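Local structure of thioesterase (Streptomyces sp. WAC02707, 6VAP) at residues A104-R109 against E182-R187; E119-S124 against P190-P195; A125-S130 against P205-V210; H197-D202 against T224-A229. The protein probably acts as a type II thioesterase, hydrolysing stalled or unwanted acyl groups from carrier proteins of the borrelidin polyketide synthase. All blocks are in the same frame, centred on the assembly; numbering follows the deposited sequence.

Contact 1 (A104-R109 against E182-R187)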
loop_
_atom_site.group_PDB
_atom_site.type_symbol
_atom_site.label_atom_id
_atom_site.label_comp_id
_atom_site.label_asym_id
_atom_site.label_seq_id
_atom_site.Cartn_x
_atom_site.Cartn_y
_atom_site.Cartn_z
ATOM N N ALA A 104 -3.946 -1.031 2.344
ATOM C CA ALA A 104 -4.574 0.253 2.059
ATOM C C ALA A 104 -6.077 0.128 1.988
ATOM O O ALA A 104 -6.788 1.025 2.456
ATOM C CB ALA A 104 -4.043 0.862 0.759
ATOM N N PHE A 105 -6.567 -0.970 1.409
ATOM C CA PHE A 105 -8.000 -1.167 1.307
ATOM C C PHE A 105 -8.612 -1.386 2.673
ATOM O O PHE A 105 -9.711 -0.913 2.937
ATOM C CB PHE A 105 -8.297 -2.347 0.397
ATOM C CG PHE A 105 -9.689 -2.908 0.565
ATOM C CD1 PHE A 105 -10.792 -2.296 -0.038
ATOM C CD2 PHE A 105 -9.890 -4.055 1.268
ATOM C CE1 PHE A 105 -12.047 -2.824 0.102
ATOM C CE2 PHE A 105 -11.141 -4.587 1.405
ATOM C CZ PHE A 105 -12.231 -3.971 0.818
ATOM N N GLU A 106 -7.946 -2.160 3.521
ATOM C CA GLU A 106 -8.434 -2.418 4.869
ATOM C C GLU A 106 -8.438 -1.144 5.696
ATOM O O GLU A 106 -9.377 -0.909 6.468
ATOM C CB GLU A 106 -7.570 -3.504 5.511
ATOM C CG GLU A 106 -7.832 -4.901 4.995
ATOM C CD GLU A 106 -9.263 -5.354 5.315
ATOM O OE1 GLU A 106 -9.849 -4.794 6.249
ATOM O OE2 GLU A 106 -9.769 -6.242 4.615
ATOM N N LEU A 107 -7.402 -0.318 5.543
ATOM C CA LEU A 107 -7.371 0.977 6.216
ATOM C C LEU A 107 -8.482 1.875 5.706
ATOM O O LEU A 107 -9.143 2.563 6.490
ATOM C CB LEU A 107 -6.006 1.648 6.013
ATOM C CG LEU A 107 -4.851 0.947 6.683
ATOM C CD1 LEU A 107 -3.486 1.501 6.164
ATOM C CD2 LEU A 107 -4.948 1.160 8.196
ATOM N N ALA A 108 -8.782 1.793 4.414
ATOM C CA ALA A 108 -9.879 2.589 3.878
ATOM C C ALA A 108 -11.206 2.195 4.508
ATOM O O ALA A 108 -12.024 3.044 4.873
ATOM C CB ALA A 108 -9.932 2.448 2.363
ATOM N N ARG A 109 -11.439 0.897 4.630
ATOM C CA ARG A 109 -12.635 0.405 5.286
ATOM C C ARG A 109 -12.766 0.981 6.675
ATOM O O ARG A 109 -13.862 1.378 7.076
ATOM C CB ARG A 109 -12.589 -1.125 5.366
ATOM C CG ARG A 109 -13.070 -1.872 4.173
ATOM C CD ARG A 109 -12.920 -3.392 4.388
ATOM N NE ARG A 109 -14.072 -4.134 3.887
ATOM C CZ ARG A 109 -14.243 -5.434 4.059
ATOM N NH1 ARG A 109 -13.342 -6.130 4.738
ATOM N NH2 ARG A 109 -15.293 -6.025 3.532
ATOM N N GLU A 182 -0.295 -13.671 1.750
ATOM C CA GLU A 182 -0.797 -14.937 1.236
ATOM C C GLU A 182 -1.923 -15.542 2.067
ATOM O O GLU A 182 -2.724 -16.299 1.523
ATOM C CB GLU A 182 0.356 -15.943 1.129
ATOM C CG GLU A 182 1.220 -15.725 -0.061
ATOM C CD GLU A 182 2.491 -16.584 -0.042
ATOM O OE1 GLU A 182 3.150 -16.632 1.023
ATOM O OE2 GLU A 182 2.823 -17.213 -1.089
ATOM N N THR A 183 -2.033 -15.227 3.349
ATOM C CA THR A 183 -3.074 -15.802 4.191
ATOM C C THR A 183 -4.240 -14.845 4.419
ATOM O O THR A 183 -5.097 -15.127 5.259
ATOM C CB THR A 183 -2.489 -16.217 5.556
ATOM O OG1 THR A 183 -2.066 -15.041 6.288
ATOM C CG2 THR A 183 -1.276 -17.150 5.351
ATOM N N TYR A 184 -4.266 -13.703 3.734
ATOM C CA TYR A 184 -5.373 -12.763 3.853
ATOM C C TYR A 184 -6.685 -13.407 3.470
ATOM O O TYR A 184 -6.768 -14.072 2.442
ATOM C CB TYR A 184 -5.107 -11.574 2.954
ATOM C CG TYR A 184 -6.201 -10.544 2.854
ATOM C CD1 TYR A 184 -6.569 -9.749 3.964
ATOM C CD2 TYR A 184 -6.939 -10.418 1.681
ATOM C CE1 TYR A 184 -7.590 -8.834 3.863
ATOM C CE2 TYR A 184 -7.973 -9.490 1.578
ATOM C CZ TYR A 184 -8.260 -8.677 2.638
ATOM O OH TYR A 184 -9.303 -7.751 2.530
ATOM N N ARG A 185 -7.732 -13.221 4.289
ATOM C CA ARG A 185 -9.092 -13.724 4.036
ATOM C C ARG A 185 -10.006 -12.486 4.009
ATOM O O ARG A 185 -10.091 -11.885 5.025
ATOM C CB ARG A 185 -9.458 -14.777 5.090
ATOM C CG ARG A 185 -8.386 -15.843 5.290
ATOM C CD ARG A 185 -8.757 -17.053 6.127
ATOM N NE ARG A 185 -8.711 -16.761 7.554
ATOM C CZ ARG A 185 -9.390 -17.413 8.516
ATOM N NH1 ARG A 185 -10.218 -18.413 8.236
ATOM N NH2 ARG A 185 -9.248 -17.037 9.767
ATOM N N TYR A 186 -10.566 -12.093 2.866
ATOM C CA TYR A 186 -11.479 -10.974 2.736
ATOM C C TYR A 186 -12.757 -11.313 3.479
ATOM O O TYR A 186 -13.373 -12.354 3.249
ATOM C CB TYR A 186 -11.771 -10.705 1.263
ATOM C CG TYR A 186 -12.884 -9.714 1.034
ATOM C CD1 TYR A 186 -12.757 -8.380 1.422
ATOM C CD2 TYR A 186 -14.050 -10.099 0.406
ATOM C CE1 TYR A 186 -13.762 -7.499 1.220
ATOM C CE2 TYR A 186 -15.070 -9.204 0.177
ATOM C CZ TYR A 186 -14.917 -7.894 0.580
ATOM O OH TYR A 186 -15.927 -6.992 0.373
ATOM N N ARG A 187 -13.135 -10.468 4.401
ATOM C CA ARG A 187 -14.431 -10.630 5.052
ATOM C C ARG A 187 -15.387 -9.624 4.444
ATOM O O ARG A 187 -15.123 -8.434 4.560
ATOM C CB ARG A 187 -14.322 -10.409 6.554
ATOM C CG ARG A 187 -13.037 -10.952 7.138
ATOM C CD ARG A 187 -12.982 -10.734 8.639
ATOM N NE ARG A 187 -11.653 -11.021 9.175
ATOM C CZ ARG A 187 -10.976 -10.219 9.993
ATOM N NH1 ARG A 187 -11.488 -9.060 10.386
ATOM N NH2 ARG A 187 -9.776 -10.582 10.420
HETATM O O HOH W 1 -11.133 -8.578 5.463
HETATM O O HOH W 2 -16.227 -4.264 2.024
#
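Polar side chains of Arg109 and Glu106 on helix 99-113 tie down the loop of Tyr184, Tyr186 and Arg187 that follows helix 167-182, with Phe105 packed beneath them. The guanidinium of Arg109 reaches the loop backbone end-on: both NH1 (2.9 Å) and NH2 (2.6 Å) donate to the carbonyl O of Arg187, which lies near the guanidinium plane. Tyr186 CE1 lies over one face of the guanidinium, 3.1 Å from Arg109 NH2, with the two groups inclined at 24°. Glu106 bends at chi2 (-63°), and its OE2 accepts the Tyr184 hydroxyl (OH to OE2, 2.6 Å) through the anti lone pair. The same OE2 takes a hydrogen from a water that also accepts from Arg187 N, and it makes a salt bridge with Arg109 NH1 (3.6 Å). This shared carboxylate probably steadies the arginine's charge. Phe105 meets the tyrosines with its edge, CZ lying 3.9 Å from Tyr186 CE1, while Arg109 CG rests over one face of its ring. Beyond the contact, the Arg187 side chain forms a salt bridge with Asp74 of helix 73-87. This is a two-pronged arginine grip on a loop carbonyl, made from the helix that follows the probable nucleophile elbow of an alpha/beta-hydrolase fold.

Contact 2 (E119-S124 against P190-P195)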
loop_
_atom_site.group_PDB
_atom_site.type_symbol
_atom_site.label_atom_id
_atom_site.label_comp_id
_atom_site.label_asym_id
_atom_site.label_seq_id
_atom_site.Cartn_x
_atom_site.Cartn_y
_atom_site.Cartn_z
ATOM N N GLU A 119 -10.188 10.777 -0.340
ATOM C CA GLU A 119 -10.188 11.340 -1.689
ATOM C C GLU A 119 -10.017 10.251 -2.741
ATOM O O GLU A 119 -10.661 10.281 -3.797
ATOM C CB GLU A 119 -9.073 12.377 -1.813
ATOM C CG GLU A 119 -9.183 13.515 -0.829
ATOM C CD GLU A 119 -10.540 14.211 -0.881
ATOM O OE1 GLU A 119 -10.978 14.579 -1.992
ATOM O OE2 GLU A 119 -11.154 14.394 0.195
ATOM N N ALA A 120 -9.117 9.313 -2.493
ATOM C CA ALA A 120 -8.950 8.202 -3.406
ATOM C C ALA A 120 -8.292 7.052 -2.665
ATOM O O ALA A 120 -7.579 7.263 -1.675
ATOM C CB ALA A 120 -8.112 8.616 -4.614
ATOM N N LEU A 121 -8.550 5.828 -3.158
ATOM C CA LEU A 121 -7.787 4.640 -2.791
ATOM C C LEU A 121 -7.066 4.189 -4.065
ATOM O O LEU A 121 -7.717 3.781 -5.038
ATOM C CB LEU A 121 -8.701 3.558 -2.238
ATOM C CG LEU A 121 -8.039 2.210 -2.068
ATOM C CD1 LEU A 121 -6.826 2.329 -1.127
ATOM C CD2 LEU A 121 -9.036 1.160 -1.577
ATOM N N LEU A 122 -5.724 4.312 -4.097
ATOM C CA LEU A 122 -4.898 3.882 -5.227
ATOM C C LEU A 122 -4.257 2.542 -4.869
ATOM O O LEU A 122 -3.600 2.406 -3.827
ATOM C CB LEU A 122 -3.833 4.920 -5.569
ATOM C CG LEU A 122 -4.405 6.232 -6.086
ATOM C CD1 LEU A 122 -4.099 7.395 -5.125
ATOM C CD2 LEU A 122 -3.828 6.528 -7.447
ATOM N N VAL A 123 -4.500 1.537 -5.698
ATOM C CA VAL A 123 -4.059 0.174 -5.429
ATOM C C VAL A 123 -3.303 -0.345 -6.640
ATOM O O VAL A 123 -3.790 -0.279 -7.768
ATOM C CB VAL A 123 -5.238 -0.753 -5.107
ATOM C CG1 VAL A 123 -5.741 -0.458 -3.662
ATOM C CG2 VAL A 123 -6.330 -0.512 -6.071
ATOM N N SER A 124 -2.095 -0.824 -6.411
ATOM C CA SER A 124 -1.175 -1.176 -7.474
ATOM C C SER A 124 -0.820 -2.642 -7.332
ATOM O O SER A 124 -0.462 -3.071 -6.236
ATOM C CB SER A 124 0.102 -0.314 -7.358
ATOM O OG SER A 124 1.180 -0.920 -8.016
ATOM N N PRO A 190 -19.559 -3.545 4.172
ATOM C CA PRO A 190 -20.095 -2.451 3.350
ATOM C C PRO A 190 -19.080 -2.027 2.309
ATOM O O PRO A 190 -17.884 -1.953 2.593
ATOM C CB PRO A 190 -20.357 -1.331 4.358
ATOM C CG PRO A 190 -20.441 -2.028 5.703
ATOM C CD PRO A 190 -19.499 -3.207 5.606
ATOM N N LYS A 191 -19.559 -1.787 1.089
ATOM C CA LYS A 191 -18.697 -1.272 0.034
ATOM C C LYS A 191 -18.083 0.068 0.436
ATOM O O LYS A 191 -18.639 0.815 1.236
ATOM C CB LYS A 191 -19.483 -1.085 -1.270
ATOM C CG LYS A 191 -19.714 -2.387 -2.051
ATOM C CD LYS A 191 -20.315 -2.061 -3.429
ATOM C CE LYS A 191 -20.687 -3.311 -4.174
ATOM N NZ LYS A 191 -21.283 -2.998 -5.512
ATOM N N LEU A 192 -16.943 0.402 -0.163
ATOM C CA LEU A 192 -16.413 1.752 0.014
ATOM C C LEU A 192 -17.260 2.771 -0.768
ATOM O O LEU A 192 -18.060 2.430 -1.637
ATOM C CB LEU A 192 -14.942 1.799 -0.412
ATOM C CG LEU A 192 -13.986 0.912 0.392
ATOM C CD1 LEU A 192 -12.627 0.835 -0.303
ATOM C CD2 LEU A 192 -13.798 1.393 1.822
ATOM N N ARG A 193 -17.138 4.052 -0.512
ATOM C CA ARG A 193 -17.731 5.114 -1.350
ATOM C C ARG A 193 -16.629 5.966 -1.976
ATOM O O ARG A 193 -16.895 6.672 -2.910
ATOM C CB ARG A 193 -18.669 5.988 -0.519
ATOM C CG ARG A 193 -19.818 5.217 0.110
ATOM C CD ARG A 193 -20.572 6.036 1.135
ATOM N NE ARG A 193 -20.472 5.396 2.435
ATOM C CZ ARG A 193 -19.489 5.618 3.290
ATOM N NH1 ARG A 193 -18.579 6.534 3.008
ATOM N NH2 ARG A 193 -19.449 4.959 4.428
ATOM N N CYS A 194 -15.418 5.901 -1.468
ATOM C CA CYS A 194 -14.325 6.725 -1.988
ATOM C C CYS A 194 -13.940 6.198 -3.347
ATOM O O CYS A 194 -14.004 5.051 -3.574
ATOM C CB CYS A 194 -13.032 6.598 -1.210
ATOM S SG CYS A 194 -12.386 4.918 -1.244
ATOM N N PRO A 195 -13.431 7.032 -4.483
ATOM C CA PRO A 195 -12.873 6.563 -5.758
ATOM C C PRO A 195 -11.775 5.534 -5.544
ATOM O O PRO A 195 -10.991 5.598 -4.603
ATOM C CB PRO A 195 -12.322 7.841 -6.397
ATOM C CG PRO A 195 -13.089 8.962 -5.744
ATOM C CD PRO A 195 -13.360 8.497 -4.345
#
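The flat groups here are peptides, with no aromatic ring among them; the Glu119 carbonyl comes over one side of the puckered Pro195 ring, its O 3.3 Å from Pro195 CD and 3.4 Å from Pro195 CG. The carbonyl of Pro195, for its part, is met almost head-on by the amide of Leu121, with N to O at 2.8 Å and an N-H...O angle of 164°. The same oxygen is touched by the Ala120 CA-H, CA to O being 3.5 Å. These backbone contacts lie where the chain turns from the loop into strand 196-201, which runs parallel to strand 120-124 in the central sheet of the alpha/beta-hydrolase fold; the Leu121 bond thus begins the pairing of the two strands. Further back along the loop the side chains take over. With CG of Leu121 opposite the backbone N (chi1 169°), CD2 is carried out to Leu192 CD1, 3.8 Å away, and the two leucines cross at about a right angle. Cys194 turns its sulfur to the root of the same side chain, SG lying 4.1 Å from Leu121 CB. Leu192 also packs on Phe105 and Glu112 of helix 99-113, while the Glu112 carboxylate accepts hydrogens from the amides of Arg193 and Cys194.

Contact 3 (A125-S130 against P205-V210)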
loop_
_atom_site.group_PDB
_atom_site.type_symbol
_atom_site.label_atom_id
_atom_site.label_comp_id
_atom_site.label_asym_id
_atom_site.label_seq_id
_atom_site.Cartn_x
_atom_site.Cartn_y
_atom_site.Cartn_z
ATOM N N ALA A 125 -0.863 -3.372 -8.440
ATOM C CA ALA A 125 -0.349 -4.720 -8.581
ATOM C C ALA A 125 -0.911 -5.641 -7.507
ATOM O O ALA A 125 -0.187 -6.251 -6.736
ATOM C CB ALA A 125 1.181 -4.705 -8.568
ATOM N N ARG A 126 -2.211 -5.741 -7.452
ATOM C CA ARG A 126 -2.829 -6.610 -6.447
ATOM C C ARG A 126 -4.249 -6.994 -6.857
ATOM O O ARG A 126 -5.001 -6.134 -7.340
ATOM C CB ARG A 126 -2.858 -5.920 -5.102
ATOM C CG ARG A 126 -3.299 -6.767 -3.964
ATOM C CD ARG A 126 -2.288 -7.797 -3.552
ATOM N NE ARG A 126 -2.549 -8.324 -2.215
ATOM C CZ ARG A 126 -2.113 -9.484 -1.750
ATOM N NH1 ARG A 126 -1.314 -10.222 -2.481
ATOM N NH2 ARG A 126 -2.495 -9.880 -0.540
ATOM N N PRO A 127 -4.624 -8.273 -6.780
ATOM C CA PRO A 127 -6.011 -8.636 -7.082
ATOM C C PRO A 127 -6.943 -7.930 -6.110
ATOM O O PRO A 127 -6.581 -7.603 -4.976
ATOM C CB PRO A 127 -6.032 -10.161 -6.899
ATOM C CG PRO A 127 -4.645 -10.580 -6.956
ATOM C CD PRO A 127 -3.851 -9.447 -6.338
ATOM N N ALA A 128 -8.172 -7.712 -6.546
ATOM C CA ALA A 128 -9.230 -7.261 -5.637
ATOM C C ALA A 128 -9.300 -8.115 -4.372
ATOM O O ALA A 128 -9.031 -9.312 -4.415
ATOM C CB ALA A 128 -10.561 -7.278 -6.377
ATOM N N PRO A 129 -9.672 -7.534 -3.241
ATOM C CA PRO A 129 -9.786 -8.352 -2.022
ATOM C C PRO A 129 -10.716 -9.538 -2.186
ATOM O O PRO A 129 -10.440 -10.612 -1.630
ATOM C CB PRO A 129 -10.332 -7.365 -0.981
ATOM C CG PRO A 129 -9.867 -6.020 -1.466
ATOM C CD PRO A 129 -9.848 -6.096 -2.975
ATOM N N SER A 130 -11.793 -9.384 -2.963
ATOM C CA SER A 130 -12.694 -10.486 -3.275
ATOM C C SER A 130 -12.102 -11.492 -4.264
ATOM O O SER A 130 -12.721 -12.532 -4.529
ATOM C CB SER A 130 -14.001 -9.921 -3.827
ATOM O OG SER A 130 -13.810 -9.282 -5.105
ATOM N N PRO A 205 2.211 -12.125 -13.670
ATOM C CA PRO A 205 1.531 -13.419 -13.446
ATOM C C PRO A 205 0.656 -13.439 -12.203
ATOM O O PRO A 205 -0.204 -14.327 -12.077
ATOM C CB PRO A 205 2.689 -14.432 -13.330
ATOM C CG PRO A 205 3.831 -13.762 -14.004
ATOM C CD PRO A 205 3.668 -12.279 -13.782
ATOM N N MET A 206 0.849 -12.496 -11.271
ATOM C CA MET A 206 0.122 -12.513 -10.004
ATOM C C MET A 206 -1.144 -11.669 -10.003
ATOM O O MET A 206 -1.896 -11.712 -9.028
ATOM C CB MET A 206 1.029 -12.047 -8.876
ATOM C CG MET A 206 2.249 -12.963 -8.668
ATOM S SD MET A 206 1.802 -14.586 -7.977
ATOM C CE MET A 206 1.799 -15.634 -9.419
ATOM N N VAL A 207 -1.418 -10.935 -11.080
ATOM C CA VAL A 207 -2.619 -10.103 -11.199
ATOM C C VAL A 207 -3.151 -10.221 -12.619
ATOM O O VAL A 207 -2.513 -9.741 -13.563
ATOM C CB VAL A 207 -2.357 -8.626 -10.867
ATOM C CG1 VAL A 207 -3.644 -7.915 -10.763
ATOM C CG2 VAL A 207 -1.530 -8.512 -9.617
ATOM N N THR A 208 -4.273 -10.913 -12.783
ATOM C CA THR A 208 -4.935 -10.942 -14.072
ATOM C C THR A 208 -5.741 -9.675 -14.272
ATOM O O THR A 208 -6.093 -9.008 -13.300
ATOM C CB THR A 208 -5.844 -12.150 -14.177
ATOM O OG1 THR A 208 -6.912 -12.035 -13.237
ATOM C CG2 THR A 208 -5.065 -13.452 -13.919
ATOM N N PRO A 209 -6.059 -9.333 -15.538
ATOM C CA PRO A 209 -6.917 -8.160 -15.789
ATOM C C PRO A 209 -8.228 -8.212 -15.027
ATOM O O PRO A 209 -8.669 -7.189 -14.490
ATOM C CB PRO A 209 -7.141 -8.200 -17.316
ATOM C CG PRO A 209 -6.009 -8.986 -17.854
ATOM C CD PRO A 209 -5.607 -9.979 -16.792
ATOM N N VAL A 210 -8.877 -9.374 -14.976
ATOM C CA VAL A 210 -10.141 -9.463 -14.258
ATOM C C VAL A 210 -9.909 -9.248 -12.770
ATOM O O VAL A 210 -10.719 -8.612 -12.085
ATOM C CB VAL A 210 -10.823 -10.812 -14.553
ATOM C CG1 VAL A 210 -11.907 -11.110 -13.523
ATOM C CG2 VAL A 210 -11.382 -10.825 -15.941
#
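The backbone of Ala125 adopts a left-handed conformation (phi 53°, psi 58°) just past the end of strand 120-124, and the turn it makes presents the Ala125-Arg126 peptide to Val207. The chain then runs extended through Arg126 and Pro127, and its closest backbone approach is at Pro127 and Val207, whose CA atoms lie 5.5 Å apart. No hydrogen bond joins the segments; they meet by packing. Val207 carries most of it. Its CG2 stands squarely above the plane of the Ala125-Arg126 peptide, 3.6 Å from both Ala125 C and Arg126 N. Its other methyl, CG1, placed opposite the valine's own N (chi1 -169°), comes to 4.1 Å from Pro127 N. The proline ring slants across the valine, with Pro127 CD 4.1 Å from Val207 CG2, and its CG meets the carbonyl O of Met206 at 3.6 Å. Ala125 O is buried here without a partner in the model. Met206 N is bonded to Asp204, which probably belongs to the catalytic triad; the loop after strand 120-124 thus packs beside a likely active-site loop. Just beyond, Thr208 is the N-cap of helix 209-213, against which Pro127 and Val207 also pack, while Arg126 turns the other way to Thr102 of helix 99-113.

Contact 4 (H197-D202 against T224-A229)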
loop_
_atom_site.group_PDB
_atom_site.type_symbol
_atom_site.label_atom_id
_atom_site.label_comp_id
_atom_site.label_asym_id
_atom_site.label_seq_id
_atom_site.Cartn_x
_atom_site.Cartn_y
_atom_site.Cartn_z
ATOM N N HIS A 197 -8.688 3.777 -7.771
ATOM C CA HIS A 197 -7.895 3.801 -8.990
ATOM C C HIS A 197 -6.925 2.637 -8.905
ATOM O O HIS A 197 -6.057 2.603 -8.030
ATOM C CB HIS A 197 -7.145 5.125 -9.192
ATOM C CG HIS A 197 -6.572 5.282 -10.575
ATOM N ND1 HIS A 197 -6.341 6.511 -11.154
ATOM C CD2 HIS A 197 -6.189 4.363 -11.501
ATOM C CE1 HIS A 197 -5.843 6.346 -12.367
ATOM N NE2 HIS A 197 -5.731 5.051 -12.600
ATOM N N ALA A 198 -7.061 1.690 -9.810
ATOM C CA ALA A 198 -6.237 0.501 -9.804
ATOM C C ALA A 198 -5.153 0.655 -10.857
ATOM O O ALA A 198 -5.381 1.224 -11.930
ATOM C CB ALA A 198 -7.098 -0.713 -10.087
ATOM N N LEU A 199 -3.973 0.136 -10.552
ATOM C CA LEU A 199 -2.812 0.246 -11.425
ATOM C C LEU A 199 -2.142 -1.118 -11.503
ATOM O O LEU A 199 -1.887 -1.745 -10.468
ATOM C CB LEU A 199 -1.828 1.293 -10.908
ATOM C CG LEU A 199 -2.450 2.602 -10.438
ATOM C CD1 LEU A 199 -1.415 3.385 -9.688
ATOM C CD2 LEU A 199 -2.999 3.436 -11.591
ATOM N N THR A 200 -1.886 -1.595 -12.720
ATOM C CA THR A 200 -1.390 -2.953 -12.879
ATOM C C THR A 200 -0.428 -3.010 -14.062
ATOM O O THR A 200 -0.461 -2.166 -14.953
ATOM C CB THR A 200 -2.577 -3.935 -13.026
ATOM O OG1 THR A 200 -2.103 -5.285 -12.892
ATOM C CG2 THR A 200 -3.282 -3.743 -14.375
ATOM N N GLY A 201 0.443 -4.003 -14.049
ATOM C CA GLY A 201 1.296 -4.278 -15.177
ATOM C C GLY A 201 0.658 -5.295 -16.103
ATOM O O GLY A 201 -0.049 -6.176 -15.679
ATOM N N ASP A 202 0.926 -5.167 -17.394
ATOM C CA ASP A 202 0.308 -6.035 -18.393
ATOM C C ASP A 202 0.973 -7.404 -18.479
ATOM O O ASP A 202 0.489 -8.270 -19.223
ATOM C CB ASP A 202 0.320 -5.359 -19.772
ATOM C CG ASP A 202 1.725 -5.123 -20.312
ATOM O OD1 ASP A 202 2.719 -5.381 -19.609
ATOM O OD2 ASP A 202 1.828 -4.629 -21.446
ATOM N N THR A 224 -11.375 3.557 -11.833
ATOM C CA THR A 224 -10.532 3.689 -13.013
ATOM C C THR A 224 -9.423 2.656 -12.890
ATOM O O THR A 224 -8.937 2.374 -11.792
ATOM C CB THR A 224 -9.955 5.118 -13.170
ATOM O OG1 THR A 224 -9.272 5.508 -11.974
ATOM C CG2 THR A 224 -11.075 6.128 -13.444
ATOM N N LEU A 225 -9.064 2.056 -14.012
ATOM C CA LEU A 225 -8.000 1.072 -14.069
ATOM C C LEU A 225 -7.026 1.484 -15.153
ATOM O O LEU A 225 -7.436 1.715 -16.298
ATOM C CB LEU A 225 -8.536 -0.304 -14.373
ATOM C CG LEU A 225 -7.504 -1.396 -14.651
ATOM C CD1 LEU A 225 -6.599 -1.626 -13.462
ATOM C CD2 LEU A 225 -8.205 -2.696 -15.046
ATOM N N ASP A 226 -5.741 1.572 -14.797
ATOM C CA ASP A 226 -4.682 1.936 -15.734
ATOM C C ASP A 226 -3.691 0.787 -15.793
ATOM O O ASP A 226 -3.262 0.304 -14.740
ATOM C CB ASP A 226 -3.938 3.219 -15.322
ATOM C CG ASP A 226 -4.598 4.475 -15.851
ATOM O OD1 ASP A 226 -4.793 4.580 -17.092
ATOM O OD2 ASP A 226 -4.897 5.377 -15.046
ATOM N N THR A 227 -3.348 0.351 -17.002
ATOM C CA THR A 227 -2.415 -0.741 -17.231
ATOM C C THR A 227 -1.117 -0.166 -17.775
ATOM O O THR A 227 -1.122 0.753 -18.605
ATOM C CB THR A 227 -3.011 -1.767 -18.221
ATOM O OG1 THR A 227 -4.310 -2.159 -17.727
ATOM C CG2 THR A 227 -2.120 -2.922 -18.372
ATOM N N PHE A 228 -0.012 -0.752 -17.347
ATOM C CA PHE A 228 1.317 -0.312 -17.738
ATOM C C PHE A 228 2.129 -1.472 -18.312
ATOM O O PHE A 228 1.947 -2.639 -17.924
ATOM C CB PHE A 228 2.050 0.275 -16.539
ATOM C CG PHE A 228 1.307 1.399 -15.869
ATOM C CD1 PHE A 228 0.262 1.123 -15.002
ATOM C CD2 PHE A 228 1.654 2.752 -16.126
ATOM C CE1 PHE A 228 -0.449 2.200 -14.389
ATOM C CE2 PHE A 228 1.024 3.766 -15.501
ATOM C CZ PHE A 228 -0.072 3.492 -14.618
ATOM N N ALA A 229 3.016 -1.147 -19.259
ATOM C CA ALA A 229 3.917 -2.157 -19.814
ATOM C C ALA A 229 4.904 -2.571 -18.724
ATOM O O ALA A 229 5.803 -1.809 -18.360
ATOM C CB ALA A 229 4.626 -1.629 -21.062
#
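His197 swings its ring opposite its own backbone N (chi1 -167°), whereas Asp226 keeps its carboxylate beside the backbone N (chi1 -88°), and between them these torsions bring His197 NE2 to 2.6 Å from Asp226 OD2 across two adjacent parallel strands. The bond is bent: the oxygen lies close to the plane of the imidazole, but its N-H...O angle is 131°, and the nitrogen meets OD2 from the anti side, tilted out of the carboxylate plane. Thr224 closes over one face of the same ring, with OG1 only 3.0 Å from His197 CG and CB above the centroid in a CH-pi contact.

Behind these side chains the strands 197-201 and 224-228 are joined by a regular parallel ladder. Ala198 and Thr200 each bond through both N and O to residues of the neighbouring strand, as in Ala198 N to Thr224 O (2.8 Å) and Phe228 N to Thr200 O (2.8 Å). Asp202 N to Phe228 O extends the ladder past the strand end. On the sheet face of His197 and Asp226, Leu199 CB packs on Phe228 CE1 at 3.9 Å, and helix 239-250 lies over them. On the opposite face Leu225 CD1 presses on Ala198 CB (3.5 Å), beneath helix 209-213, the helix of this beta-alpha-beta unit.

His197 ND1 is hydrogen-bonded to His249, so both ring nitrogens are engaged and the imidazole is fixed in rotation; a carboxylate at NE2 would favour a proton there and could raise the histidine's basicity.

How the contacts relate
Contacts 1, 2 and 3 interlock along the chain: 104-109, 119-124 and 125-130 come first, and their partners 182-187, 190-195 and 205-210 follow in the same order. Contact 4 begins after contact 2 has closed but crosses contact 3. In space, contacts 3 and 4 are nearest, with centres about 10 Å apart, whereas contacts 1 and 4 lie about 20 Å apart and do not touch. Leu192 and Pro129 link contact 1 to contacts 2 and 3, and neighbouring strands 120-124 and 196-201 carry contact 2 on into contact 4. Together they span the alpha/beta-hydrolase fold from helix 99-113 through strands 120-124 and 196-201 to edge strand 223-228, near the loops that probably hold the catalytic residues.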